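Local coordinates for protein Rik1-associated factor 1 (Schizosaccharomyces pombe, PDB 4O9D) that forms the WD-repeat propeller of a Clr4 methyltransferase complex subunit, helping to establish heterochromatin through methylation of histone H3, at residues S93-K99 against I133-S139; L143-K149 against S182-F188; Y152-L156 against T167-I172; L171-A176 against C214-F218; G247-S252 against I281-I286. All blocks are in the same frame, centred on the assembly; numbering follows the deposited sequence.

Interaction 1. Residues S93-K99 against I133-S139; sequences SDLCFSK and IHKLALS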
# COMPACT_ATOMS: atom_id res chain seq x y z
N SER A 93 -6.41 0.62 7.42
CA SER A 93 -5.60 1.50 6.60
C SER A 93 -4.36 0.79 6.08
O SER A 93 -3.88 1.07 4.99
CB SER A 93 -5.26 2.79 7.38
OG SER A 93 -4.51 2.50 8.55
N ASP A 94 -3.82 -0.16 6.84
CA ASP A 94 -2.69 -0.92 6.33
C ASP A 94 -2.55 -2.20 7.14
O ASP A 94 -3.16 -2.35 8.19
CB ASP A 94 -1.39 -0.10 6.39
CG ASP A 94 -0.43 -0.41 5.21
OD1 ASP A 94 -0.68 -1.39 4.46
OD2 ASP A 94 0.58 0.32 5.05
N LEU A 95 -1.77 -3.12 6.62
CA LEU A 95 -1.45 -4.33 7.36
C LEU A 95 -0.26 -5.00 6.71
O LEU A 95 0.01 -4.78 5.53
CB LEU A 95 -2.64 -5.28 7.45
CG LEU A 95 -3.64 -5.32 6.30
CD1 LEU A 95 -3.03 -5.93 5.07
CD2 LEU A 95 -4.88 -6.11 6.74
N CYS A 96 0.47 -5.77 7.50
CA CYS A 96 1.61 -6.49 6.96
C CYS A 96 1.92 -7.64 7.90
O CYS A 96 1.75 -7.52 9.11
CB CYS A 96 2.82 -5.57 6.80
SG CYS A 96 3.19 -4.61 8.27
N PHE A 97 2.35 -8.74 7.33
CA PHE A 97 2.72 -9.91 8.12
C PHE A 97 4.13 -9.78 8.66
O PHE A 97 5.00 -9.20 8.01
CB PHE A 97 2.63 -11.17 7.25
CG PHE A 97 1.23 -11.67 7.05
CD1 PHE A 97 0.65 -12.52 7.99
CD2 PHE A 97 0.50 -11.32 5.93
CE1 PHE A 97 -0.63 -13.00 7.81
CE2 PHE A 97 -0.80 -11.80 5.75
CZ PHE A 97 -1.36 -12.65 6.69
N SER A 98 4.34 -10.32 9.86
CA SER A 98 5.65 -10.30 10.49
C SER A 98 6.68 -11.10 9.72
O SER A 98 6.35 -12.10 9.07
CB SER A 98 5.53 -10.87 11.91
OG SER A 98 6.80 -11.17 12.42
N LYS A 99 7.94 -10.69 9.80
CA LYS A 99 9.01 -11.40 9.08
C LYS A 99 9.21 -12.82 9.63
O LYS A 99 9.71 -13.70 8.92
CB LYS A 99 10.32 -10.60 9.14
CG LYS A 99 10.23 -9.21 8.50
CD LYS A 99 9.60 -9.29 7.11
CE LYS A 99 9.80 -7.98 6.32
NZ LYS A 99 9.44 -8.15 4.87
N ILE A 133 -4.40 5.84 12.11
CA ILE A 133 -3.20 5.24 11.52
C ILE A 133 -3.37 5.33 9.99
O ILE A 133 -4.42 4.95 9.48
CB ILE A 133 -3.04 3.78 11.93
CG1 ILE A 133 -3.09 3.65 13.46
CG2 ILE A 133 -1.72 3.22 11.37
CD1 ILE A 133 -2.08 4.55 14.23
N HIS A 134 -2.36 5.81 9.28
CA HIS A 134 -2.42 5.85 7.80
C HIS A 134 -1.54 4.84 7.04
O HIS A 134 -1.87 4.46 5.92
CB HIS A 134 -2.05 7.27 7.29
CG HIS A 134 -3.17 8.26 7.39
ND1 HIS A 134 -2.96 9.63 7.30
CD2 HIS A 134 -4.50 8.09 7.55
CE1 HIS A 134 -4.13 10.25 7.38
NE2 HIS A 134 -5.07 9.34 7.54
N LYS A 135 -0.39 4.45 7.59
CA LYS A 135 0.52 3.51 6.89
C LYS A 135 1.39 2.70 7.83
O LYS A 135 1.72 3.16 8.93
CB LYS A 135 1.45 4.24 5.91
CG LYS A 135 1.86 3.39 4.69
CD LYS A 135 0.74 3.27 3.66
CE LYS A 135 1.19 2.44 2.45
NZ LYS A 135 1.68 1.07 2.85
N LEU A 136 1.77 1.51 7.39
CA LEU A 136 2.75 0.69 8.11
C LEU A 136 3.90 0.28 7.22
O LEU A 136 3.71 0.09 6.03
CB LEU A 136 2.10 -0.61 8.61
CG LEU A 136 0.98 -0.47 9.63
CD1 LEU A 136 0.37 -1.86 9.93
CD2 LEU A 136 1.53 0.20 10.90
N ALA A 137 5.08 0.14 7.81
CA ALA A 137 6.24 -0.41 7.13
C ALA A 137 6.92 -1.34 8.12
O ALA A 137 6.77 -1.14 9.34
CB ALA A 137 7.21 0.67 6.72
N LEU A 138 7.69 -2.29 7.58
CA LEU A 138 8.36 -3.33 8.37
C LEU A 138 9.83 -3.51 7.93
O LEU A 138 10.12 -3.67 6.73
CB LEU A 138 7.59 -4.65 8.22
CG LEU A 138 7.87 -5.78 9.20
CD1 LEU A 138 7.60 -5.36 10.63
CD2 LEU A 138 7.01 -7.00 8.85
N SER A 139 10.75 -3.49 8.88
CA SER A 139 12.17 -3.58 8.54
C SER A 139 12.57 -5.03 8.35
O SER A 139 11.79 -5.94 8.65
CB SER A 139 13.03 -2.98 9.66
OG SER A 139 13.18 -3.91 10.72

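Interaction 2. Residues L143-K149 against S182-F188; sequences LLAVACK and SASLIEF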
# COMPACT_ATOMS: atom_id res chain seq x y z
N LEU A 143 11.10 -4.65 12.76
CA LEU A 143 10.74 -3.38 13.40
C LEU A 143 9.59 -2.78 12.62
O LEU A 143 9.62 -2.73 11.38
CB LEU A 143 11.93 -2.42 13.41
CG LEU A 143 11.85 -1.15 14.26
CD1 LEU A 143 11.69 -1.45 15.79
CD2 LEU A 143 13.11 -0.28 14.00
N LEU A 144 8.56 -2.33 13.33
CA LEU A 144 7.36 -1.82 12.67
C LEU A 144 7.29 -0.28 12.68
O LEU A 144 7.32 0.34 13.75
CB LEU A 144 6.12 -2.42 13.32
CG LEU A 144 4.77 -2.03 12.73
CD1 LEU A 144 4.59 -2.63 11.39
CD2 LEU A 144 3.63 -2.45 13.67
N ALA A 145 7.23 0.35 11.50
CA ALA A 145 7.10 1.80 11.45
C ALA A 145 5.65 2.17 11.22
O ALA A 145 4.93 1.50 10.45
CB ALA A 145 8.02 2.42 10.39
N VAL A 146 5.21 3.21 11.90
CA VAL A 146 3.82 3.59 11.89
C VAL A 146 3.71 5.05 11.48
O VAL A 146 4.39 5.89 12.05
CB VAL A 146 3.25 3.42 13.28
CG1 VAL A 146 1.77 3.68 13.27
CG2 VAL A 146 3.55 1.99 13.77
N ALA A 147 2.86 5.36 10.49
CA ALA A 147 2.62 6.75 10.12
C ALA A 147 1.22 7.16 10.57
O ALA A 147 0.22 6.56 10.17
CB ALA A 147 2.83 6.98 8.61
N CYS A 148 1.15 8.21 11.38
CA CYS A 148 -0.10 8.60 12.02
C CYS A 148 -0.58 9.97 11.53
O CYS A 148 0.23 10.86 11.24
CB CYS A 148 0.07 8.61 13.55
SG CYS A 148 -1.42 9.15 14.43
N LYS A 149 -1.90 10.12 11.46
CA LYS A 149 -2.53 11.35 11.03
C LYS A 149 -2.16 12.53 11.93
O LYS A 149 -2.19 13.68 11.49
CB LYS A 149 -4.05 11.16 10.99
CG LYS A 149 -4.83 12.24 10.25
CD LYS A 149 -6.29 11.85 10.03
CE LYS A 149 -7.08 12.98 9.38
NZ LYS A 149 -8.44 12.54 8.93
N SER A 182 0.01 15.83 8.33
CA SER A 182 -0.25 14.45 8.72
C SER A 182 0.85 13.58 8.16
O SER A 182 1.33 13.85 7.06
CB SER A 182 -1.60 13.99 8.20
OG SER A 182 -2.66 14.65 8.91
N ALA A 183 1.30 12.59 8.93
CA ALA A 183 2.24 11.62 8.41
C ALA A 183 1.41 10.53 7.75
O ALA A 183 0.63 9.83 8.43
CB ALA A 183 3.09 11.03 9.51
N SER A 184 1.56 10.39 6.44
CA SER A 184 0.70 9.47 5.69
C SER A 184 1.42 8.38 4.86
O SER A 184 0.75 7.50 4.33
CB SER A 184 -0.22 10.27 4.77
OG SER A 184 -1.09 11.11 5.52
N LEU A 185 2.74 8.46 4.73
CA LEU A 185 3.52 7.46 3.98
C LEU A 185 4.73 7.09 4.79
O LEU A 185 5.30 7.95 5.46
CB LEU A 185 3.99 8.02 2.64
CG LEU A 185 2.82 8.61 1.84
CD1 LEU A 185 3.34 9.51 0.70
CD2 LEU A 185 1.97 7.49 1.34
N ILE A 186 5.20 5.85 4.69
CA ILE A 186 6.37 5.46 5.48
C ILE A 186 7.06 4.24 4.88
O ILE A 186 6.38 3.30 4.44
CB ILE A 186 5.97 5.25 6.97
CG1 ILE A 186 7.14 5.54 7.94
CG2 ILE A 186 5.37 3.82 7.22
CD1 ILE A 186 6.67 5.82 9.39
N GLU A 187 8.39 4.27 4.81
CA GLU A 187 9.18 3.14 4.31
C GLU A 187 10.54 3.07 5.01
O GLU A 187 11.14 4.10 5.33
CB GLU A 187 9.44 3.27 2.78
CG GLU A 187 8.22 3.47 1.89
CD GLU A 187 7.46 2.17 1.56
OE1 GLU A 187 6.22 2.26 1.29
OE2 GLU A 187 8.09 1.08 1.57
N PHE A 188 11.04 1.86 5.23
CA PHE A 188 12.43 1.71 5.63
C PHE A 188 13.38 1.73 4.44
O PHE A 188 12.99 1.37 3.33
CB PHE A 188 12.61 0.38 6.36
CG PHE A 188 12.08 0.39 7.78
CD1 PHE A 188 12.84 0.93 8.81
CD2 PHE A 188 10.84 -0.16 8.07
CE1 PHE A 188 12.36 0.92 10.15
CE2 PHE A 188 10.36 -0.16 9.40
CZ PHE A 188 11.14 0.38 10.43

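Interaction 3. Residues Y152-L156 against T167-I172; sequences YGYLL and TSANLI. With EDO (1,2-ethanediol), chain F.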
# COMPACT_ATOMS: atom_id res chain seq x y z
N TYR A 152 2.89 12.42 13.83
CA TYR A 152 3.99 11.55 14.30
C TYR A 152 4.16 10.28 13.46
O TYR A 152 3.17 9.70 13.02
CB TYR A 152 3.70 11.08 15.74
CG TYR A 152 3.91 12.17 16.78
CD1 TYR A 152 3.11 13.31 16.78
CD2 TYR A 152 4.90 12.06 17.75
CE1 TYR A 152 3.29 14.33 17.74
CE2 TYR A 152 5.10 13.07 18.70
CZ TYR A 152 4.28 14.20 18.68
OH TYR A 152 4.47 15.20 19.61
N GLY A 153 5.40 9.83 13.31
CA GLY A 153 5.70 8.42 13.05
C GLY A 153 6.05 7.71 14.38
O GLY A 153 6.49 8.34 15.35
N TYR A 154 5.85 6.40 14.43
CA TYR A 154 6.28 5.60 15.57
C TYR A 154 7.07 4.38 15.07
O TYR A 154 6.83 3.89 13.95
CB TYR A 154 5.06 5.15 16.37
CG TYR A 154 4.14 6.26 16.81
CD1 TYR A 154 4.35 6.93 18.02
CD2 TYR A 154 3.05 6.64 16.04
CE1 TYR A 154 3.51 7.96 18.43
CE2 TYR A 154 2.20 7.65 16.44
CZ TYR A 154 2.44 8.31 17.66
OH TYR A 154 1.60 9.31 18.07
N LEU A 155 8.06 3.95 15.85
CA LEU A 155 8.76 2.69 15.62
C LEU A 155 8.42 1.74 16.78
O LEU A 155 8.63 2.09 17.95
CB LEU A 155 10.28 2.90 15.54
CG LEU A 155 10.87 3.72 14.37
CD1 LEU A 155 12.38 3.84 14.58
CD2 LEU A 155 10.53 3.09 12.99
N LEU A 156 7.94 0.55 16.46
CA LEU A 156 7.52 -0.41 17.48
C LEU A 156 8.23 -1.74 17.34
O LEU A 156 8.35 -2.26 16.24
CB LEU A 156 6.02 -0.67 17.36
CG LEU A 156 5.10 0.54 17.46
CD1 LEU A 156 3.64 0.14 17.24
CD2 LEU A 156 5.29 1.21 18.81
N THR A 167 8.71 -2.21 22.78
CA THR A 167 9.32 -0.87 22.80
C THR A 167 8.58 0.04 21.85
O THR A 167 7.95 -0.44 20.91
CB THR A 167 10.83 -0.87 22.38
OG1 THR A 167 10.97 -1.14 20.98
CG2 THR A 167 11.60 -1.91 23.16
N SER A 168 8.64 1.34 22.11
CA SER A 168 8.15 2.32 21.15
C SER A 168 9.06 3.55 21.14
O SER A 168 9.70 3.88 22.16
CB SER A 168 6.68 2.73 21.42
OG SER A 168 6.54 3.48 22.63
N ALA A 169 9.10 4.21 19.99
CA ALA A 169 9.90 5.42 19.80
C ALA A 169 9.14 6.37 18.88
O ALA A 169 8.56 5.94 17.87
CB ALA A 169 11.27 5.07 19.19
N ASN A 170 9.17 7.65 19.21
CA ASN A 170 8.45 8.66 18.44
C ASN A 170 9.40 9.23 17.39
O ASN A 170 10.59 9.49 17.69
CB ASN A 170 7.97 9.80 19.34
CG ASN A 170 6.90 9.37 20.33
OD1 ASN A 170 6.24 8.35 20.15
ND2 ASN A 170 6.71 10.16 21.37
N LEU A 171 8.88 9.39 16.17
CA LEU A 171 9.61 10.06 15.11
C LEU A 171 8.94 11.41 14.86
O LEU A 171 7.84 11.50 14.29
CB LEU A 171 9.60 9.21 13.80
CG LEU A 171 10.14 7.78 13.87
CD1 LEU A 171 9.86 7.02 12.53
CD2 LEU A 171 11.61 7.76 14.21
N ILE A 172 9.65 12.46 15.26
CA ILE A 172 9.06 13.79 15.43
C ILE A 172 9.79 14.76 14.53
O ILE A 172 11.01 14.84 14.57
CB ILE A 172 9.18 14.24 16.93
CG1 ILE A 172 8.38 13.30 17.84
CG2 ILE A 172 8.71 15.67 17.15
CD1 ILE A 172 8.57 13.60 19.33
C1 EDO F . 6.73 6.60 24.31
O1 EDO F . 5.68 7.59 24.24
C2 EDO F . 7.20 6.36 22.88
O2 EDO F . 6.05 6.29 22.02
O HOH W 1 11.02 0.99 19.46

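Interaction 4. Residues L171-A176 against C214-F218; sequences LIYPEA and CLALF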
# COMPACT_ATOMS: atom_id res chain seq x y z
N LEU A 171 8.88 9.39 16.17
CA LEU A 171 9.61 10.06 15.11
C LEU A 171 8.94 11.41 14.86
O LEU A 171 7.84 11.50 14.29
CB LEU A 171 9.60 9.21 13.80
CG LEU A 171 10.14 7.78 13.87
CD1 LEU A 171 9.86 7.02 12.53
CD2 LEU A 171 11.61 7.76 14.21
N ILE A 172 9.65 12.46 15.26
CA ILE A 172 9.06 13.79 15.43
C ILE A 172 9.79 14.76 14.53
O ILE A 172 11.01 14.84 14.57
CB ILE A 172 9.18 14.24 16.93
CG1 ILE A 172 8.38 13.30 17.84
CG2 ILE A 172 8.71 15.67 17.15
CD1 ILE A 172 8.57 13.60 19.33
N TYR A 173 9.06 15.46 13.66
CA TYR A 173 9.66 16.49 12.82
C TYR A 173 8.90 17.75 13.21
O TYR A 173 7.80 18.00 12.73
CB TYR A 173 9.51 16.15 11.34
CG TYR A 173 10.01 17.19 10.34
CD1 TYR A 173 10.74 18.29 10.74
CD2 TYR A 173 9.71 17.05 8.98
CE1 TYR A 173 11.19 19.23 9.82
CE2 TYR A 173 10.14 17.98 8.05
CZ TYR A 173 10.88 19.06 8.46
OH TYR A 173 11.30 19.98 7.54
N PRO A 174 9.46 18.53 14.16
CA PRO A 174 8.73 19.63 14.78
C PRO A 174 8.15 20.64 13.80
O PRO A 174 7.02 21.08 14.00
CB PRO A 174 9.78 20.31 15.68
CG PRO A 174 10.79 19.25 15.96
CD PRO A 174 10.83 18.39 14.71
N GLU A 175 8.90 20.99 12.76
CA GLU A 175 8.42 21.96 11.77
C GLU A 175 7.16 21.45 11.02
O GLU A 175 6.18 22.18 10.82
CB GLU A 175 9.54 22.32 10.79
CG GLU A 175 10.63 23.19 11.41
CD GLU A 175 11.69 22.40 12.19
OE1 GLU A 175 11.55 21.16 12.38
OE2 GLU A 175 12.68 23.03 12.59
N ALA A 176 7.17 20.18 10.64
CA ALA A 176 5.96 19.56 10.10
C ALA A 176 4.82 19.68 11.11
O ALA A 176 3.70 20.08 10.77
CB ALA A 176 6.22 18.09 9.78
N CYS A 214 5.38 17.40 3.01
CA CYS A 214 6.83 17.32 2.78
C CYS A 214 7.31 15.86 2.89
O CYS A 214 6.52 14.96 3.20
CB CYS A 214 7.57 18.18 3.79
SG CYS A 214 7.29 17.68 5.50
N LEU A 215 8.59 15.66 2.62
CA LEU A 215 9.22 14.34 2.69
C LEU A 215 10.47 14.45 3.58
O LEU A 215 11.32 15.32 3.35
CB LEU A 215 9.57 13.87 1.27
CG LEU A 215 10.03 12.42 1.13
CD1 LEU A 215 8.82 11.48 1.40
CD2 LEU A 215 10.64 12.20 -0.23
N ALA A 216 10.53 13.64 4.64
CA ALA A 216 11.64 13.71 5.61
C ALA A 216 12.32 12.36 5.84
O ALA A 216 11.77 11.30 5.51
CB ALA A 216 11.15 14.25 6.94
N LEU A 217 13.52 12.40 6.42
CA LEU A 217 14.26 11.19 6.71
C LEU A 217 14.59 11.11 8.19
O LEU A 217 14.93 12.13 8.80
CB LEU A 217 15.56 11.17 5.91
CG LEU A 217 16.30 9.83 5.83
CD1 LEU A 217 15.53 8.78 4.97
CD2 LEU A 217 17.74 10.05 5.30
N PHE A 218 14.53 9.90 8.75
CA PHE A 218 14.89 9.66 10.15
C PHE A 218 15.91 8.51 10.25
O PHE A 218 15.94 7.61 9.40
CB PHE A 218 13.64 9.28 10.95
CG PHE A 218 12.69 10.43 11.20
CD1 PHE A 218 11.78 10.83 10.23
CD2 PHE A 218 12.69 11.09 12.42
CE1 PHE A 218 10.90 11.89 10.47
CE2 PHE A 218 11.83 12.13 12.67
CZ PHE A 218 10.93 12.54 11.70

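Interaction 5. Residues G247-S252 against I281-I286; sequences GFVASS and INHATI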
# COMPACT_ATOMS: atom_id res chain seq x y z
N GLY A 247 17.28 2.99 -4.98
CA GLY A 247 16.55 4.24 -5.08
C GLY A 247 15.05 4.07 -4.94
O GLY A 247 14.53 2.95 -5.03
N PHE A 248 14.36 5.18 -4.72
CA PHE A 248 12.92 5.15 -4.58
C PHE A 248 12.31 6.36 -5.25
O PHE A 248 13.01 7.34 -5.51
CB PHE A 248 12.50 5.04 -3.11
CG PHE A 248 12.89 6.23 -2.24
CD1 PHE A 248 14.18 6.35 -1.74
CD2 PHE A 248 11.94 7.16 -1.86
CE1 PHE A 248 14.53 7.44 -0.93
CE2 PHE A 248 12.28 8.24 -1.06
CZ PHE A 248 13.58 8.38 -0.59
N VAL A 249 11.02 6.26 -5.58
CA VAL A 249 10.30 7.41 -6.09
C VAL A 249 9.27 7.82 -5.06
O VAL A 249 8.77 6.99 -4.31
CB VAL A 249 9.57 7.16 -7.43
CG1 VAL A 249 10.59 7.09 -8.62
CG2 VAL A 249 8.67 5.90 -7.35
N ALA A 250 8.97 9.11 -5.04
CA ALA A 250 7.91 9.68 -4.23
C ALA A 250 7.10 10.61 -5.10
O ALA A 250 7.67 11.43 -5.81
CB ALA A 250 8.48 10.44 -3.09
N SER A 251 5.78 10.52 -5.02
CA SER A 251 4.94 11.41 -5.81
C SER A 251 4.22 12.40 -4.90
O SER A 251 3.89 12.08 -3.77
CB SER A 251 3.92 10.62 -6.65
OG SER A 251 3.00 9.89 -5.80
N SER A 252 3.95 13.59 -5.41
CA SER A 252 3.14 14.54 -4.67
C SER A 252 2.12 15.25 -5.56
O SER A 252 2.27 15.29 -6.78
CB SER A 252 4.06 15.60 -4.04
OG SER A 252 4.70 16.36 -5.08
N ILE A 281 -2.20 12.33 -8.06
CA ILE A 281 -1.45 11.10 -8.31
C ILE A 281 -1.74 10.09 -7.18
O ILE A 281 -1.52 10.37 -5.98
CB ILE A 281 0.08 11.35 -8.39
CG1 ILE A 281 0.44 12.36 -9.48
CG2 ILE A 281 0.82 10.03 -8.63
CD1 ILE A 281 1.98 12.57 -9.60
N ASN A 282 -2.22 8.91 -7.57
CA ASN A 282 -2.48 7.83 -6.61
C ASN A 282 -1.24 6.96 -6.37
O ASN A 282 -0.99 6.55 -5.23
CB ASN A 282 -3.60 6.89 -7.10
CG ASN A 282 -4.99 7.54 -7.07
OD1 ASN A 282 -5.23 8.52 -6.39
ND2 ASN A 282 -5.90 6.96 -7.82
N HIS A 283 -0.48 6.65 -7.43
CA HIS A 283 0.64 5.70 -7.31
C HIS A 283 1.77 6.05 -8.27
O HIS A 283 1.53 6.26 -9.46
CB HIS A 283 0.18 4.26 -7.63
CG HIS A 283 -0.90 3.74 -6.72
ND1 HIS A 283 -0.65 3.37 -5.42
CD2 HIS A 283 -2.23 3.55 -6.93
CE1 HIS A 283 -1.79 2.99 -4.85
NE2 HIS A 283 -2.75 3.07 -5.75
N ALA A 284 2.99 6.07 -7.75
CA ALA A 284 4.19 6.16 -8.59
C ALA A 284 5.00 4.88 -8.45
O ALA A 284 5.04 4.30 -7.35
CB ALA A 284 5.03 7.36 -8.17
N THR A 285 5.66 4.43 -9.52
CA THR A 285 6.56 3.27 -9.41
C THR A 285 7.87 3.48 -10.17
O THR A 285 8.06 4.49 -10.86
CB THR A 285 5.92 1.92 -9.92
OG1 THR A 285 5.92 1.91 -11.35
CG2 THR A 285 4.51 1.75 -9.38
N ILE A 286 8.78 2.54 -9.98
CA ILE A 286 9.94 2.42 -10.85
C ILE A 286 9.88 1.03 -11.45
O ILE A 286 9.58 0.08 -10.73
CB ILE A 286 11.26 2.47 -10.06
CG1 ILE A 286 11.40 3.76 -9.26
CG2 ILE A 286 12.43 2.30 -11.02
CD1 ILE A 286 12.44 3.67 -8.14

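Interaction 1. Residues S93-K99 against I133-S139
Asp94 and Lys135 form a salt bridge between the inner strands of two successive propeller blades. The Lys135 chain, bent at chi2 (76°) and again at chi4 (56°), curls around a single carboxylate oxygen instead of running past it. Its CB touches Asp94 OD2 only loosely; CG closes to 3.3 Å from that oxygen, CD and CE keep a similar spacing, and the curl ends with NZ 2.6 Å from Asp94 OD2. NZ arrives on the syn side of the carboxylate. The backbone N of Leu136 donates to the same Asp94 OD2 over 2.9 Å, almost straight at 174°, from the anti side and the opposite face of the plane. Within its own strand, Asp94 OD1 receives the N-H of Leu95. At one end of the contact Ser93 OG donates to Ile133 O at 2.6 Å, standing well above the carbonyl plane. Toward the other end the packing turns apolar: Cys96 SG lies 4.2 Å from Leu136 CB, and Leu138 CD2 sits against Phe97 O and the aliphatic part of Lys99. Asp94 is buried, and a lysine together with two backbone N-H groups fixes its carboxylate and probably favours the charged form.

Interaction 2. Residues L143-K149 against S182-F188
A blade-to-blade seam of the WD propeller brings Ala145, Ala147 and Lys149, on and just after the second strand of one blade, against Ser182, Ile186 and Phe188 on the innermost strand of the next. The polar part lies at the Ser182 end. Ser182 OG donates to Lys149 O over 2.8 Å, in the carbonyl plane and on a lone pair, and the backbone N of Ala183 reaches Cys148 O at 3.1 Å through a bent bond. An alanine in place of Ser182 would probably leave Lys149 O without this hydroxyl donor and the join between the two chains held less firmly. Farther along, small side chains accept larger ones. Ala147 CB rests against Ile186 CB at 3.9 Å. Ile186 CG1 is anti to the backbone N (chi1 -151°), a turn that carries CD1 across to 3.5 Å from Val146 O and 3.8 Å from Ala145 CB. Phe188 brings its CE2 corner to 3.6 Å from Ala145 CB and close to Leu143 O, while the Leu143 side chain crosses that of Phe188 at about a right angle, its CD2 near CE1. Lys149 also makes a cation-pi contact with Phe206 of the second blade. Alanines on one sheet receiving branched and aromatic residues from the next give the close face-to-face blade packing of a beta propeller.

Interaction 3. Residues Y152-L156 against T167-I172
Gly153 and Leu171 exchange two backbone hydrogen bonds: Leu171 N to Gly153 O at 2.7 Å, nearly straight at 168°, and Gly153 N to Leu171 O at 3.1 Å. Leu155 and Ala169 form a second hydrogen-bonded pair of this antiparallel hairpin, with Leu155 N to Ala169 O the straighter of its two bonds. Leu155 O also accepts from a water that lies 2.6 Å from Thr167 OG1, so the water spans the two strands; Thr167 OG1 is also hydrogen-bonded to Ser157 OG. On the face bearing Tyr154, Asn170 CG lies anti to the carbonyl carbon (chi1 -67°), as does Tyr154 CG, and the two side chains run side by side. Asn170 OD1 approaches the ring edge, 3.2 Å from Tyr154 CD1, with the amide plane turned 78° from the ring. The same OD1 accepts a hydrogen bond from O2 of a 1,2-ethanediol molecule, probably a crystallisation additive. Near it Leu156 CD2 is pressed to 3.3 Å from Ser168 CB, tighter than ordinary van der Waals contact. The other face carries Leu155 and Leu171, whose side chains cross at about a right angle, Leu155 CG 3.9 Å from Leu171 CD1. At the hairpin's open end Tyr152 CE2 is 3.4 Å from Ile172 CG1. The two strands are the third and the outermost of their four-stranded blade: Leu155 and Leu171 look to Val199 on strand 198-204 of the following blade, whereas Tyr154, meeting Phe126 edge-to-face, and Leu156 look to strand 122-126 of the preceding one.

Interaction 4. Residues L171-A176 against C214-F218
The end of one propeller blade's outer strand and the link that follows it pass Leu171, Ile172 and Tyr173 over Phe218, Ala216 and Cys214, on the third strand of the next blade. Phe218 takes the larger share. Leu171 CB stands over one face of its ring, 4.0 Å from the centroid and 16° off the normal, a CH-pi contact offset toward the rim. The backbone then wraps past the ring: Ile172 N comes to 3.4 Å from Phe218 CE2, Ile172 C and Tyr173 N lie at the edge in its plane, and Tyr173 CB meets CZ at 3.9 Å. Tyr173 occupies the N-cap position of helix 174-178. Its CG is anti to the backbone N (chi1 176°), which swings the ring alongside the strand, where CD2 touches Ala216 CB and CE2 lies 3.8 Å from Cys214 SG. The sulfur approaches obliquely, 68° off the ring normal, as a sulfur-aromatic contact. One ring face lies beneath Ala176 N of the first helical turn, which is 4.0 Å above the plane over its centre, and Phe225 stacks with the same tyrosine. No hydrogen bond crosses between the two segments. Between them the contact is thus apolar, made of dispersion, CH-pi and sulfur-aromatic interactions.

Interaction 5. Residues G247-S252 against I281-I286
Val249 has CG1 anti to its carbonyl carbon (chi1 -74°), and Ile286 places its own CG1 likewise (chi1 -58°); these two turns bring the branches together. Val249 CG1 and Ile286 CG1 lie 3.5 Å apart, tighter than usual for carbons, where the side chains meet at a slant. The second methyl, Val249 CG2, reaches Ala284 CB at 4.0 Å and the carbonyl of Thr285. Ile286 CD1 continues past the valine to 3.8 Å from Gly247 O. Replacing Val249 by an alanine would probably open a gap at Ile286 CG1 and strip Ala284 of a methyl neighbour. Farther along, Ser251 CB rests against Ala284 CB at 3.8 Å, and Ser251 OG is 3.6 Å from Ile281 CG2. That hydroxyl has its hydrogen bond with Thr237 OG1, and its contact with Ile281 CG2 is van der Waals. Ile281 CD1 closes this end, 3.9 Å from Ser252 O. The two strands run antiparallel but exchange no hydrogen bond; they belong to different sheets and meet through side chains. Strand 247-253 is second in its blade and strand 281-286 innermost in the next, within the second WD repeat. Polar links between the blades come from adjoining residues: Thr237 OG1 bonds with Ile281 O and Ser238 OG with Ala284 N, both from strand 235-241, while Tyr262 on strand 258-264 touches Val249 and Ile286 alike.

From the N terminus, interaction 1 closes first, joining the inner strand of the 79-126 blade to that of the 133-171 blade. Interaction 2 then opens on the neighbouring strand of the latter and reaches the 182-228 blade; interaction 3, the hairpin within 152-172, lies wholly inside its loop. Interaction 4 starts where interaction 3 ends, sharing Leu171 and Ile172, and crosses interaction 2 on its way to the third strand of the 182-228 blade, so two contacts tie that pair of blades. Interaction 5 follows in series, joining the next two blades, and touches interaction 4 through Leu215 and Ala250. Interactions 1, 2, 4 and 5 join neighbouring blades, whereas interaction 3 holds one blade together.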